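Local coordinates for protein NADPH Quinone Oxidoreductase (Streptococcus mutans, PDB 4F8Y) that probably catalyses the two-electron reduction of quinones such as menadione by NADPH, using a bound FAD on a flavodoxin-like fold, at residues A[81-86]-A[139-144]; A[124-129]-A[160-165]. One frame throughout, in Å; residues are numbered along the deposited sequence.

Interaction 1 (A[81-86]-A[139-144]); sequences FPIWWS and QDYGKV. With FAD (flavin-adenine dinucleotide), chain E; VK3 (menadione), chain H.
Q139 touches S86 through its backbone, its carbonyl O lying 4.0 Å from S86 CB, while its amide oxygen OE1 takes the backbone N of D140 of the second subunit. D140 comes next, CB against S86 O. CG stands anti to the backbone N (chi1 -161°), which turns OD1 back toward the following helix, where V144 N bonds it at 3.1 Å from above the carboxylate plane and G142 N adds a weak bond. An aspartate, short and twice an acceptor, suits such a helix start. Y141 N then gives the contact its hydrogen bond, 2.7 Å to S86 O. I83 CG2 rests over one face of the Y141 ring as a CH-pi contact, 4.2 Å from the centroid, and S86 CA approaches the same face off-centre. The phenol OH accepts FAD N3 at 2.7 Å, so the tyrosine supplies both a flat apolar face and a polar end. G142, with phi 92°, adopts a conformation natural to glycine and brings its N to 4.1 Å from I83 CD1. Meanwhile S86 N donates to FAD O4 (2.7 Å) and W85 N to FAD N5 (2.9 Å). Backbone amides and a tyrosine reading the isoalloxazine edge mark the flavin site of a flavodoxin-like quinone reductase.

Interaction 2 (A[124-129]-A[160-165]); sequences IITTHN and LTELTS. With FAD (flavin-adenine dinucleotide), chain E; VK3 (menadione), chain H.
With CG held between the backbone N and the carbonyl carbon (chi1 60°), the H128 ring swings from the end of its strand toward T164, whose own CG2, anti to the carbonyl carbon, lies alongside it. T164 CG2 comes to 3.5 Å from H128 CE1, and T164 CA sits over one face of the ring, offset toward the rim. E162 OE1 stands at the ring's edge, 4.2 Å from H128 NE2, the carboxylate plane turned 51° from the ring. ND1 is used elsewhere, accepting from T130 N.

Behind these groups the strands 124-127 and 160-163 run parallel. T161 N bonds I124 O nearly straight (167° at the hydrogen), T126 N bonds T161 O, L163 N bonds T126 O, and a longer bond of 3.2 Å from H128 N to L163 O carries the pairing past the strand end. I124 and L160 share a face with T126 and E162; L160 CD1 meets I124 CG2 at 3.8 Å, branched aliphatic side chains that pack beneath helix 143-150. On the face of I125 and L163, helix 15-26 covers the aliphatic chains.

T126 suits its place because its hydroxyl donates to a water (3.0 Å from OG1), which in turn donates to E162 OE1. T127 sends OG1 to FAD O4' at 2.8 Å, and N129 N donates to FAD O2 at 2.7 Å. The E162 carboxylate is thus tied through water to its neighbouring strand, while the backbone bonding places the strand end, T127, at the ribityl chain and the loop residue N129 at the pyrimidine carbonyl O2.

How the interactions relate
Interaction 1 is a buried meeting of two loops and interaction 2 a partly buried pairing of two strands, yet both serve one FAD. They join directly through the sheet: strand 76-82 lies beside strand 120-127, with I83 N 2.9 Å from T127 O in a probable hydrogen bond, and F81 CE1 packs on T126 CG2 at 3.5 Å. The rings of Y141 and H128 also meet edge-to-face. Chemistry follows place: 124-129 with 160-165 relies on repeated backbone bonds and aliphatic packing, whereas 81-86 with 139-144 has one backbone bond between loops and lies against the second subunit. Helix 143-150, begun in interaction 1, leads the chain to strand 155-163 of interaction 2.

Interaction 1 (A[81-86]-A[139-144])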
loop_
_atom_site.group_PDB
_atom_site.type_symbol
_atom_site.label_atom_id
_atom_site.label_comp_id
_atom_site.label_asym_id
_atom_site.label_seq_id
_atom_site.Cartn_x
_atom_site.Cartn_y
_atom_site.Cartn_z
ATOM N N PHE A 81 -7.072 -9.151 -4.825
ATOM C CA PHE A 81 -7.376 -8.129 -3.818
ATOM C C PHE A 81 -8.313 -7.011 -4.295
ATOM O O PHE A 81 -8.349 -6.702 -5.491
ATOM C CB PHE A 81 -6.077 -7.526 -3.236
ATOM C CG PHE A 81 -5.184 -6.862 -4.257
ATOM C CD1 PHE A 81 -5.334 -5.520 -4.563
ATOM C CD2 PHE A 81 -4.180 -7.576 -4.891
ATOM C CE1 PHE A 81 -4.505 -4.910 -5.501
ATOM C CE2 PHE A 81 -3.348 -6.970 -5.821
ATOM C CZ PHE A 81 -3.512 -5.636 -6.128
ATOM N N PRO A 82 -9.072 -6.405 -3.352
ATOM C CA PRO A 82 -9.821 -5.177 -3.659
ATOM C C PRO A 82 -8.871 -3.989 -3.684
ATOM O O PRO A 82 -7.899 -3.967 -2.926
ATOM C CB PRO A 82 -10.771 -5.007 -2.461
ATOM C CG PRO A 82 -10.385 -6.027 -1.448
ATOM C CD PRO A 82 -9.172 -6.776 -1.929
ATOM N N ILE A 83 -9.150 -3.016 -4.541
ATOM C CA ILE A 83 -8.446 -1.748 -4.487
ATOM C C ILE A 83 -8.929 -0.961 -3.265
ATOM O O ILE A 83 -10.121 -0.666 -3.152
ATOM C CB ILE A 83 -8.688 -0.917 -5.763
ATOM C CG1 ILE A 83 -7.988 -1.566 -6.955
ATOM C CG2 ILE A 83 -8.183 0.508 -5.582
ATOM C CD1 ILE A 83 -6.519 -1.853 -6.714
ATOM N N TRP A 84 -8.016 -0.658 -2.342
ATOM C CA TRP A 84 -8.313 0.268 -1.242
ATOM C C TRP A 84 -7.413 1.500 -1.355
ATOM O O TRP A 84 -6.179 1.394 -1.337
ATOM C CB TRP A 84 -8.127 -0.382 0.142
ATOM C CG TRP A 84 -9.104 -1.480 0.487
ATOM C CD1 TRP A 84 -10.247 -1.818 -0.184
ATOM C CD2 TRP A 84 -9.024 -2.361 1.612
ATOM N NE1 TRP A 84 -10.874 -2.867 0.448
ATOM C CE2 TRP A 84 -10.146 -3.216 1.554
ATOM C CE3 TRP A 84 -8.110 -2.513 2.662
ATOM C CZ2 TRP A 84 -10.374 -4.212 2.504
ATOM C CZ3 TRP A 84 -8.341 -3.496 3.607
ATOM C CH2 TRP A 84 -9.462 -4.336 3.521
ATOM N N TRP A 85 -8.032 2.670 -1.484
ATOM C CA TRP A 85 -7.285 3.908 -1.702
ATOM C C TRP A 85 -6.198 3.794 -2.785
ATOM O O TRP A 85 -5.024 4.081 -2.544
ATOM C CB TRP A 85 -6.738 4.440 -0.375
ATOM C CG TRP A 85 -7.853 4.830 0.554
ATOM C CD1 TRP A 85 -8.271 4.160 1.668
ATOM C CD2 TRP A 85 -8.720 5.965 0.420
ATOM N NE1 TRP A 85 -9.331 4.818 2.247
ATOM C CE2 TRP A 85 -9.625 5.930 1.502
ATOM C CE3 TRP A 85 -8.811 7.012 -0.505
ATOM C CZ2 TRP A 85 -10.607 6.905 1.687
ATOM C CZ3 TRP A 85 -9.788 7.975 -0.321
ATOM C CH2 TRP A 85 -10.672 7.916 0.768
ATOM N N SER A 86 -6.627 3.358 -3.974
ATOM C CA SER A 86 -5.807 3.305 -5.187
ATOM C C SER A 86 -4.749 2.200 -5.206
ATOM O O SER A 86 -3.988 2.092 -6.165
ATOM C CB SER A 86 -5.148 4.659 -5.433
ATOM O OG SER A 86 -6.102 5.697 -5.338
ATOM N N GLN A 139 -3.170 6.999 -10.798
ATOM C CA GLN A 139 -1.980 6.422 -10.186
ATOM C C GLN A 139 -2.303 5.050 -9.594
ATOM O O GLN A 139 -3.369 4.856 -8.990
ATOM C CB GLN A 139 -1.443 7.352 -9.098
ATOM C CG GLN A 139 -1.028 8.702 -9.625
ATOM C CD GLN A 139 0.246 8.619 -10.415
ATOM O OE1 GLN A 139 1.258 8.158 -9.911
ATOM N NE2 GLN A 139 0.207 9.057 -11.666
ATOM N N ASP A 140 -1.381 4.105 -9.787
ATOM C CA ASP A 140 -1.469 2.764 -9.206
ATOM C C ASP A 140 -2.674 1.965 -9.726
ATOM O O ASP A 140 -2.722 1.610 -10.910
ATOM C CB ASP A 140 -1.452 2.833 -7.675
ATOM C CG ASP A 140 -1.093 1.512 -7.034
ATOM O OD1 ASP A 140 -0.974 0.509 -7.763
ATOM O OD2 ASP A 140 -0.934 1.475 -5.800
ATOM N N TYR A 141 -3.644 1.681 -8.859
ATOM C CA TYR A 141 -4.720 0.739 -9.202
ATOM C C TYR A 141 -4.176 -0.592 -9.747
ATOM O O TYR A 141 -4.640 -1.098 -10.779
ATOM C CB TYR A 141 -5.711 1.357 -10.196
ATOM C CG TYR A 141 -6.764 2.222 -9.546
ATOM C CD1 TYR A 141 -8.069 1.770 -9.403
ATOM C CD2 TYR A 141 -6.455 3.488 -9.075
ATOM C CE1 TYR A 141 -9.041 2.560 -8.806
ATOM C CE2 TYR A 141 -7.418 4.282 -8.477
ATOM C CZ TYR A 141 -8.707 3.810 -8.344
ATOM O OH TYR A 141 -9.661 4.596 -7.754
ATOM N N GLY A 142 -3.202 -1.160 -9.038
ATOM C CA GLY A 142 -2.587 -2.414 -9.442
ATOM C C GLY A 142 -1.357 -2.246 -10.316
ATOM O O GLY A 142 -0.578 -3.183 -10.468
ATOM N N LYS A 143 -1.189 -1.052 -10.886
ATOM C CA LYS A 143 -0.040 -0.741 -11.736
ATOM C C LYS A 143 1.290 -0.646 -10.973
ATOM O O LYS A 143 2.339 -0.941 -11.532
ATOM C CB LYS A 143 -0.284 0.533 -12.562
ATOM C CG LYS A 143 -1.349 0.385 -13.635
ATOM C CD LYS A 143 -1.452 1.635 -14.501
ATOM C CE LYS A 143 -2.050 2.809 -13.729
ATOM N NZ LYS A 143 -2.248 4.014 -14.578
ATOM N N VAL A 144 1.256 -0.231 -9.712
ATOM C CA VAL A 144 2.478 -0.217 -8.907
ATOM C C VAL A 144 3.006 -1.644 -8.699
ATOM O O VAL A 144 4.149 -1.937 -9.032
ATOM C CB VAL A 144 2.294 0.529 -7.549
ATOM C CG1 VAL A 144 3.422 0.201 -6.585
ATOM C CG2 VAL A 144 2.203 2.033 -7.773
HETATM P PA FAD E . -18.333 -7.092 -1.730
HETATM O O1A FAD E . -18.870 -5.814 -0.844
HETATM O O2A FAD E . -17.994 -8.203 -0.844
HETATM O O5B FAD E . -19.475 -7.546 -2.805
HETATM C C5B FAD E . -19.779 -6.678 -3.862
HETATM C C4B FAD E . -21.012 -7.094 -4.647
HETATM O O4B FAD E . -20.949 -8.399 -5.314
HETATM C C3B FAD E . -22.350 -7.213 -3.810
HETATM O O3B FAD E . -23.491 -6.527 -4.240
HETATM C C2B FAD E . -22.444 -8.703 -3.544
HETATM O O2B FAD E . -23.630 -9.191 -2.977
HETATM C C1B FAD E . -22.000 -9.203 -4.862
HETATM N N9A FAD E . -21.647 -10.620 -4.917
HETATM C C8A FAD E . -21.082 -11.363 -3.962
HETATM N N7A FAD E . -20.910 -12.643 -4.461
HETATM C C5A FAD E . -21.384 -12.660 -5.753
HETATM C C6A FAD E . -21.459 -13.652 -6.699
HETATM N N6A FAD E . -20.974 -14.989 -6.390
HETATM N N1A FAD E . -21.983 -13.395 -7.903
HETATM C C2A FAD E . -22.444 -12.154 -8.198
HETATM N N3A FAD E . -22.368 -11.173 -7.258
HETATM C C4A FAD E . -21.839 -11.431 -6.045
HETATM N N1 FAD E . -12.756 1.463 -5.185
HETATM C C2 FAD E . -12.474 2.617 -6.159
HETATM O O2 FAD E . -12.648 2.326 -7.507
HETATM N N3 FAD E . -11.119 3.300 -5.834
HETATM C C4 FAD E . -10.661 3.559 -4.334
HETATM O O4 FAD E . -9.294 3.762 -4.202
HETATM C C4X FAD E . -11.201 2.514 -3.332
HETATM N N5 FAD E . -10.852 2.559 -1.915
HETATM C C5X FAD E . -11.536 1.737 -0.936
HETATM C C6 FAD E . -11.061 1.784 0.398
HETATM C C7 FAD E . -11.669 1.018 1.353
HETATM C C7M FAD E . -11.153 1.054 2.789
HETATM C C8 FAD E . -12.714 0.228 1.020
HETATM C C8M FAD E . -13.392 -0.633 2.081
HETATM C C9 FAD E . -13.170 0.187 -0.272
HETATM C C9A FAD E . -12.550 0.976 -1.263
HETATM N N10 FAD E . -13.047 0.903 -2.619
HETATM C C10 FAD E . -12.440 1.670 -3.714
HETATM C "C1'" FAD E . -14.051 -0.079 -2.969
HETATM C "C2'" FAD E . -13.559 -1.499 -3.246
HETATM O "O2'" FAD E . -12.555 -1.627 -4.223
HETATM C "C3'" FAD E . -14.709 -2.473 -3.409
HETATM O "O3'" FAD E . -15.582 -2.486 -2.318
HETATM C "C4'" FAD E . -14.189 -3.856 -3.746
HETATM O "O4'" FAD E . -13.204 -3.876 -4.729
HETATM C "C5'" FAD E . -15.284 -4.853 -4.047
HETATM O "O5'" FAD E . -14.876 -6.161 -3.828
HETATM P P FAD E . -15.472 -6.859 -2.469
HETATM O O1P FAD E . -15.012 -8.439 -2.451
HETATM O O2P FAD E . -14.995 -6.138 -1.291
HETATM O O3P FAD E . -17.087 -6.593 -2.679
HETATM C C1K VK3 H . -12.992 5.272 -1.751
HETATM O O1K VK3 H . -12.858 5.055 -0.374
HETATM C C2K VK3 H . -12.069 6.220 -2.441
HETATM C C3K VK3 H . -12.204 6.451 -3.799
HETATM C C4K VK3 H . -13.221 5.781 -4.531
HETATM O O4K VK3 H . -13.348 6.045 -5.909
HETATM C C5K VK3 H . -14.109 4.864 -3.863
HETATM C C6K VK3 H . -15.132 4.184 -4.574
HETATM C C7K VK3 H . -15.970 3.311 -3.925
HETATM C C8K VK3 H . -15.818 3.067 -2.465
HETATM C C9K VK3 H . -14.835 3.726 -1.783
HETATM C C10 VK3 H . -13.964 4.625 -2.448
HETATM C C11 VK3 H . -11.277 7.435 -4.514
#

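Interaction 2 (A[124-129]-A[160-165])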
loop_
_atom_site.group_PDB
_atom_site.type_symbol
_atom_site.label_atom_id
_atom_site.label_comp_id
_atom_site.label_asym_id
_atom_site.label_seq_id
_atom_site.Cartn_x
_atom_site.Cartn_y
_atom_site.Cartn_z
ATOM N N ILE A 124 -2.412 -10.646 -11.533
ATOM C CA ILE A 124 -3.012 -9.802 -10.517
ATOM C C ILE A 124 -4.486 -9.633 -10.857
ATOM O O ILE A 124 -4.830 -9.198 -11.960
ATOM C CB ILE A 124 -2.330 -8.426 -10.442
ATOM C CG1 ILE A 124 -0.864 -8.575 -10.036
ATOM C CG2 ILE A 124 -3.086 -7.520 -9.485
ATOM C CD1 ILE A 124 -0.009 -7.386 -10.385
ATOM N N ILE A 125 -5.353 -10.011 -9.922
ATOM C CA ILE A 125 -6.789 -9.820 -10.096
ATOM C C ILE A 125 -7.320 -8.762 -9.125
ATOM O O ILE A 125 -7.303 -8.954 -7.910
ATOM C CB ILE A 125 -7.593 -11.138 -9.961
ATOM C CG1 ILE A 125 -6.964 -12.241 -10.812
ATOM C CG2 ILE A 125 -9.035 -10.917 -10.403
ATOM C CD1 ILE A 125 -7.449 -13.627 -10.458
ATOM N N THR A 126 -7.781 -7.650 -9.686
ATOM C CA THR A 126 -8.248 -6.522 -8.894
ATOM C C THR A 126 -9.753 -6.305 -9.041
ATOM O O THR A 126 -10.348 -6.621 -10.074
ATOM C CB THR A 126 -7.522 -5.200 -9.282
ATOM O OG1 THR A 126 -7.192 -5.223 -10.673
ATOM C CG2 THR A 126 -6.248 -5.023 -8.496
ATOM N N THR A 127 -10.354 -5.765 -7.986
ATOM C CA THR A 127 -11.727 -5.283 -8.020
ATOM C C THR A 127 -11.748 -3.811 -7.564
ATOM O O THR A 127 -10.967 -3.412 -6.707
ATOM C CB THR A 127 -12.656 -6.170 -7.143
ATOM O OG1 THR A 127 -12.181 -6.206 -5.790
ATOM C CG2 THR A 127 -12.694 -7.584 -7.684
ATOM N N HIS A 128 -12.618 -3.001 -8.158
ATOM C CA HIS A 128 -12.812 -1.618 -7.707
ATOM C C HIS A 128 -14.052 -0.979 -8.356
ATOM O O HIS A 128 -14.691 -1.590 -9.210
ATOM C CB HIS A 128 -11.559 -0.770 -7.947
ATOM C CG HIS A 128 -11.145 -0.690 -9.385
ATOM N ND1 HIS A 128 -11.737 0.171 -10.286
ATOM C CD2 HIS A 128 -10.194 -1.361 -10.076
ATOM C CE1 HIS A 128 -11.172 0.022 -11.470
ATOM N NE2 HIS A 128 -10.231 -0.899 -11.371
ATOM N N ASN A 129 -14.381 0.245 -7.945
ATOM C CA ASN A 129 -15.590 0.939 -8.405
ATOM C C ASN A 129 -15.371 2.025 -9.461
ATOM O O ASN A 129 -16.310 2.747 -9.809
ATOM C CB ASN A 129 -16.305 1.572 -7.216
ATOM C CG ASN A 129 -17.064 0.576 -6.411
ATOM O OD1 ASN A 129 -17.638 -0.365 -6.960
ATOM N ND2 ASN A 129 -17.088 0.769 -5.101
ATOM N N LEU A 160 -2.369 -8.202 -15.712
ATOM C CA LEU A 160 -3.196 -7.384 -14.831
ATOM C C LEU A 160 -4.656 -7.439 -15.282
ATOM O O LEU A 160 -5.010 -6.962 -16.359
ATOM C CB LEU A 160 -2.681 -5.941 -14.768
ATOM C CG LEU A 160 -3.496 -4.928 -13.961
ATOM C CD1 LEU A 160 -3.896 -5.488 -12.613
ATOM C CD2 LEU A 160 -2.719 -3.619 -13.790
ATOM N N THR A 161 -5.489 -8.040 -14.443
ATOM C CA THR A 161 -6.896 -8.234 -14.739
ATOM C C THR A 161 -7.749 -7.390 -13.791
ATOM O O THR A 161 -7.856 -7.682 -12.595
ATOM C CB THR A 161 -7.277 -9.735 -14.643
ATOM O OG1 THR A 161 -6.617 -10.460 -15.688
ATOM C CG2 THR A 161 -8.793 -9.935 -14.771
ATOM N N GLU A 162 -8.352 -6.338 -14.342
ATOM C CA GLU A 162 -9.134 -5.388 -13.559
ATOM C C GLU A 162 -10.635 -5.592 -13.767
ATOM O O GLU A 162 -11.132 -5.496 -14.886
ATOM C CB GLU A 162 -8.737 -3.957 -13.931
ATOM C CG GLU A 162 -7.254 -3.820 -14.176
ATOM C CD GLU A 162 -6.867 -2.475 -14.730
ATOM O OE1 GLU A 162 -7.071 -1.467 -14.025
ATOM O OE2 GLU A 162 -6.334 -2.426 -15.860
ATOM N N LEU A 163 -11.339 -5.885 -12.678
ATOM C CA LEU A 163 -12.791 -5.997 -12.692
ATOM C C LEU A 163 -13.368 -4.676 -12.181
ATOM O O LEU A 163 -13.415 -4.423 -10.969
ATOM C CB LEU A 163 -13.256 -7.187 -11.837
ATOM C CG LEU A 163 -12.539 -8.534 -12.048
ATOM C CD1 LEU A 163 -13.228 -9.666 -11.295
ATOM C CD2 LEU A 163 -12.411 -8.870 -13.524
ATOM N N THR A 164 -13.792 -3.837 -13.124
ATOM C CA THR A 164 -14.133 -2.442 -12.853
ATOM C C THR A 164 -15.626 -2.233 -12.545
ATOM O O THR A 164 -16.433 -3.162 -12.672
ATOM C CB THR A 164 -13.676 -1.530 -14.021
ATOM O OG1 THR A 164 -14.445 -1.820 -15.192
ATOM C CG2 THR A 164 -12.200 -1.754 -14.332
ATOM N N SER A 165 -15.975 -1.013 -12.137
ATOM C CA SER A 165 -17.345 -0.670 -11.739
ATOM C C SER A 165 -17.995 -1.882 -11.091
ATOM O O SER A 165 -19.103 -2.283 -11.460
ATOM C CB SER A 165 -18.160 -0.203 -12.948
ATOM O OG SER A 165 -17.465 0.796 -13.665
HETATM P PA FAD E . -18.333 -7.092 -1.730
HETATM O O1A FAD E . -18.870 -5.814 -0.844
HETATM O O2A FAD E . -17.994 -8.203 -0.844
HETATM O O5B FAD E . -19.475 -7.546 -2.805
HETATM C C5B FAD E . -19.779 -6.678 -3.862
HETATM C C4B FAD E . -21.012 -7.094 -4.647
HETATM O O4B FAD E . -20.949 -8.399 -5.314
HETATM C C3B FAD E . -22.350 -7.213 -3.810
HETATM O O3B FAD E . -23.491 -6.527 -4.240
HETATM C C2B FAD E . -22.444 -8.703 -3.544
HETATM O O2B FAD E . -23.630 -9.191 -2.977
HETATM C C1B FAD E . -22.000 -9.203 -4.862
HETATM N N9A FAD E . -21.647 -10.620 -4.917
HETATM C C8A FAD E . -21.082 -11.363 -3.962
HETATM N N7A FAD E . -20.910 -12.643 -4.461
HETATM C C5A FAD E . -21.384 -12.660 -5.753
HETATM C C6A FAD E . -21.459 -13.652 -6.699
HETATM N N6A FAD E . -20.974 -14.989 -6.390
HETATM N N1A FAD E . -21.983 -13.395 -7.903
HETATM C C2A FAD E . -22.444 -12.154 -8.198
HETATM N N3A FAD E . -22.368 -11.173 -7.258
HETATM C C4A FAD E . -21.839 -11.431 -6.045
HETATM N N1 FAD E . -12.756 1.463 -5.185
HETATM C C2 FAD E . -12.474 2.617 -6.159
HETATM O O2 FAD E . -12.648 2.326 -7.507
HETATM N N3 FAD E . -11.119 3.300 -5.834
HETATM C C4 FAD E . -10.661 3.559 -4.334
HETATM O O4 FAD E . -9.294 3.762 -4.202
HETATM C C4X FAD E . -11.201 2.514 -3.332
HETATM N N5 FAD E . -10.852 2.559 -1.915
HETATM C C5X FAD E . -11.536 1.737 -0.936
HETATM C C6 FAD E . -11.061 1.784 0.398
HETATM C C7 FAD E . -11.669 1.018 1.353
HETATM C C7M FAD E . -11.153 1.054 2.789
HETATM C C8 FAD E . -12.714 0.228 1.020
HETATM C C8M FAD E . -13.392 -0.633 2.081
HETATM C C9 FAD E . -13.170 0.187 -0.272
HETATM C C9A FAD E . -12.550 0.976 -1.263
HETATM N N10 FAD E . -13.047 0.903 -2.619
HETATM C C10 FAD E . -12.440 1.670 -3.714
HETATM C "C1'" FAD E . -14.051 -0.079 -2.969
HETATM C "C2'" FAD E . -13.559 -1.499 -3.246
HETATM O "O2'" FAD E . -12.555 -1.627 -4.223
HETATM C "C3'" FAD E . -14.709 -2.473 -3.409
HETATM O "O3'" FAD E . -15.582 -2.486 -2.318
HETATM C "C4'" FAD E . -14.189 -3.856 -3.746
HETATM O "O4'" FAD E . -13.204 -3.876 -4.729
HETATM C "C5'" FAD E . -15.284 -4.853 -4.047
HETATM O "O5'" FAD E . -14.876 -6.161 -3.828
HETATM P P FAD E . -15.472 -6.859 -2.469
HETATM O O1P FAD E . -15.012 -8.439 -2.451
HETATM O O2P FAD E . -14.995 -6.138 -1.291
HETATM O O3P FAD E . -17.087 -6.593 -2.679
HETATM C C1K VK3 H . -12.992 5.272 -1.751
HETATM O O1K VK3 H . -12.858 5.055 -0.374
HETATM C C2K VK3 H . -12.069 6.220 -2.441
HETATM C C3K VK3 H . -12.204 6.451 -3.799
HETATM C C4K VK3 H . -13.221 5.781 -4.531
HETATM O O4K VK3 H . -13.348 6.045 -5.909
HETATM C C5K VK3 H . -14.109 4.864 -3.863
HETATM C C6K VK3 H . -15.132 4.184 -4.574
HETATM C C7K VK3 H . -15.970 3.311 -3.925
HETATM C C8K VK3 H . -15.818 3.067 -2.465
HETATM C C9K VK3 H . -14.835 3.726 -1.783
HETATM C C10 VK3 H . -13.964 4.625 -2.448
HETATM C C11 VK3 H . -11.277 7.435 -4.514
HETATM O O HOH W 1 -7.211 -2.208 -11.024
#